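Local coordinates for bifunctional protein PutA (Bdellovibrio bacteriovorus, PDB 5UR2) that probably oxidises proline to glutamate in two steps, joining a flavin-dependent proline dehydrogenase to an NAD-dependent glutamate semialdehyde dehydrogenase in one chain, at residues A474-A477 / D478-K481. Numbering follows the deposited sequence.
Sequences AVKA and DREK
Asp478 gives its backbone N to Val475 O at 3.0 Å in a bent bond (N-H...O 133°), the donor standing well above the carbonyl plane. Its side chain turns back beside its own backbone N (chi1 -73°), which brings the carboxylate alongside the N-cap valine: Asp478 OD2 lies 3.8 Å from Val475 CB and nearly as close to CG1, a van der Waals contact. Beyond this pair, Asp478 also touches Phe573 of helix 572-583. Arg479 N takes the same acceptor, Val475 O, at 3.2 Å in a much straighter bond, so that one carbonyl receives two amides; this bond begins the i to i+4 series from the N-cap carbonyl. The Arg479 side chain bends at chi3 (-59°) and runs back past the start of the helix. One face of its guanidinium lies over Lys476 CA, which sits off toward the rim, and Arg479 NH2 comes 3.4 Å from Lys476 CB, the two side chains crossing at about a right angle. Arg479 NH1 reaches the chain ahead of the helix, 3.1 Å from Ala474 O, and is hydrogen-bonded to Phe473 O. This is the first turn of helix 476-491, which lies in sequence between barrel strand 400-406 and strand 495-501; Ala474 and Arg479 both rest on Trp211 of helix 211-232. Glu480 N continues the series, bonding to Lys476 O at 3.0 Å. The Glu480 side chain crosses the extended Lys476 chain at a slant, Glu480 OE2 meeting Lys476 CE at 3.5 Å. Lys476 NZ stays 4.6 Å from Glu480 OE2: opposite charges near each other without a salt bridge. Lys481 N carries the pattern on to Ala477 O, and its aliphatic CG packs against that same oxygen.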
ATOM      1  N   ALA B 474      24.583 -31.128   1.544  1.00 22.07           N
ATOM      2  CA  ALA B 474      24.831 -32.424   0.929  1.00 24.36           C
ATOM      3  C   ALA B 474      25.818 -32.326  -0.238  1.00 30.49           C
ATOM      4  O   ALA B 474      26.318 -33.366  -0.704  1.00 25.52           O
ATOM      5  CB  ALA B 474      23.504 -33.044   0.464  1.00 15.80           C
ATOM      6  N   VAL B 475      26.095 -31.117  -0.733  1.00 19.43           N
ATOM      7  CA  VAL B 475      27.076 -30.931  -1.805  1.00 19.57           C
ATOM      8  C   VAL B 475      28.480 -30.898  -1.199  1.00 26.92           C
ATOM      9  O   VAL B 475      28.820 -29.999  -0.416  1.00 25.61           O
ATOM     10  CB  VAL B 475      26.791 -29.653  -2.611  1.00 18.67           C
ATOM     11  CG1 VAL B 475      27.826 -29.489  -3.716  1.00 21.05           C
ATOM     12  CG2 VAL B 475      25.382 -29.685  -3.212  1.00 17.61           C
ATOM     13  N   LYS B 476      29.313 -31.859  -1.587  1.00 23.35           N
ATOM     14  CA  LYS B 476      30.632 -31.982  -0.978  1.00 25.16           C
ATOM     15  C   LYS B 476      31.463 -30.716  -1.159  1.00 26.89           C
ATOM     16  O   LYS B 476      32.209 -30.320  -0.253  1.00 28.38           O
ATOM     17  CB  LYS B 476      31.363 -33.177  -1.579  1.00 23.74           C
ATOM     18  CG  LYS B 476      32.763 -33.381  -1.043  1.00 26.41           C
ATOM     19  CD  LYS B 476      33.358 -34.665  -1.594  1.00 33.93           C
ATOM     20  CE  LYS B 476      34.697 -34.950  -0.962  1.00 37.65           C
ATOM     21  NZ  LYS B 476      35.157 -36.285  -1.383  1.00 41.88           N
ATOM     22  N   ALA B 477      31.364 -30.078  -2.328  1.00 24.29           N
ATOM     23  CA  ALA B 477      32.143 -28.868  -2.580  1.00 30.61           C
ATOM     24  C   ALA B 477      31.785 -27.748  -1.609  1.00 29.98           C
ATOM     25  O   ALA B 477      32.641 -26.920  -1.272  1.00 33.54           O
ATOM     26  CB  ALA B 477      31.944 -28.402  -4.022  1.00 28.13           C
ATOM     27  N   ASP B 478      30.534 -27.695  -1.156  1.00 23.53           N
ATOM     28  CA  ASP B 478      30.140 -26.643  -0.231  1.00 21.96           C
ATOM     29  C   ASP B 478      30.609 -26.943   1.189  1.00 27.53           C
ATOM     30  O   ASP B 478      30.984 -26.023   1.927  1.00 26.45           O
ATOM     31  CB  ASP B 478      28.633 -26.429  -0.329  1.00 24.70           C
ATOM     32  CG  ASP B 478      28.251 -25.727  -1.631  1.00 30.46           C
ATOM     33  OD1 ASP B 478      29.105 -24.973  -2.158  1.00 31.89           O
ATOM     34  OD2 ASP B 478      27.129 -25.945  -2.134  1.00 33.60           O
ATOM     35  N   ARG B 479      30.615 -28.217   1.591  1.00 23.73           N
ATOM     36  CA  ARG B 479      31.237 -28.568   2.867  1.00 28.70           C
ATOM     37  C   ARG B 479      32.716 -28.183   2.874  1.00 32.34           C
ATOM     38  O   ARG B 479      33.229 -27.664   3.875  1.00 32.23           O
ATOM     39  CB  ARG B 479      31.065 -30.069   3.159  1.00 20.04           C
ATOM     40  CG  ARG B 479      29.611 -30.518   3.293  1.00 20.73           C
ATOM     41  CD  ARG B 479      29.461 -31.928   3.889  1.00 27.16           C
ATOM     42  NE  ARG B 479      30.135 -32.939   3.085  1.00 28.53           N
ATOM     43  CZ  ARG B 479      29.602 -33.554   2.026  1.00 34.36           C
ATOM     44  NH1 ARG B 479      28.363 -33.283   1.620  1.00 16.71           N
ATOM     45  NH2 ARG B 479      30.318 -34.458   1.366  1.00 31.75           N
ATOM     46  N   GLU B 480      33.411 -28.410   1.757  1.00 30.55           N
ATOM     47  CA  GLU B 480      34.837 -28.106   1.692  1.00 31.05           C
ATOM     48  C   GLU B 480      35.100 -26.609   1.805  1.00 29.07           C
ATOM     49  O   GLU B 480      36.030 -26.197   2.507  1.00 31.91           O
ATOM     50  CB  GLU B 480      35.433 -28.655   0.399  1.00 26.65           C
ATOM     51  CG  GLU B 480      35.559 -30.165   0.381  1.00 39.60           C
ATOM     52  CD  GLU B 480      35.870 -30.710  -1.007  1.00 48.68           C
ATOM     53  OE1 GLU B 480      35.633 -29.996  -2.015  1.00 54.20           O
ATOM     54  OE2 GLU B 480      36.368 -31.850  -1.085  1.00 49.75           O
ATOM     55  N   LYS B 481      34.307 -25.789   1.108  1.00 26.36           N
ATOM     56  CA  LYS B 481      34.438 -24.338   1.230  1.00 31.25           C
ATOM     57  C   LYS B 481      34.157 -23.883   2.650  1.00 27.55           C
ATOM     58  O   LYS B 481      34.795 -22.946   3.147  1.00 35.87           O
ATOM     59  CB  LYS B 481      33.498 -23.625   0.251  1.00 23.27           C
ATOM     60  CG  LYS B 481      33.953 -23.752  -1.196  1.00 35.73           C
ATOM     61  CD  LYS B 481      33.032 -23.013  -2.162  1.00 46.19           C
ATOM     62  CE  LYS B 481      33.504 -23.200  -3.603  1.00 51.32           C
ATOM     63  NZ  LYS B 481      32.772 -24.284  -4.295  1.00 53.35           N
TER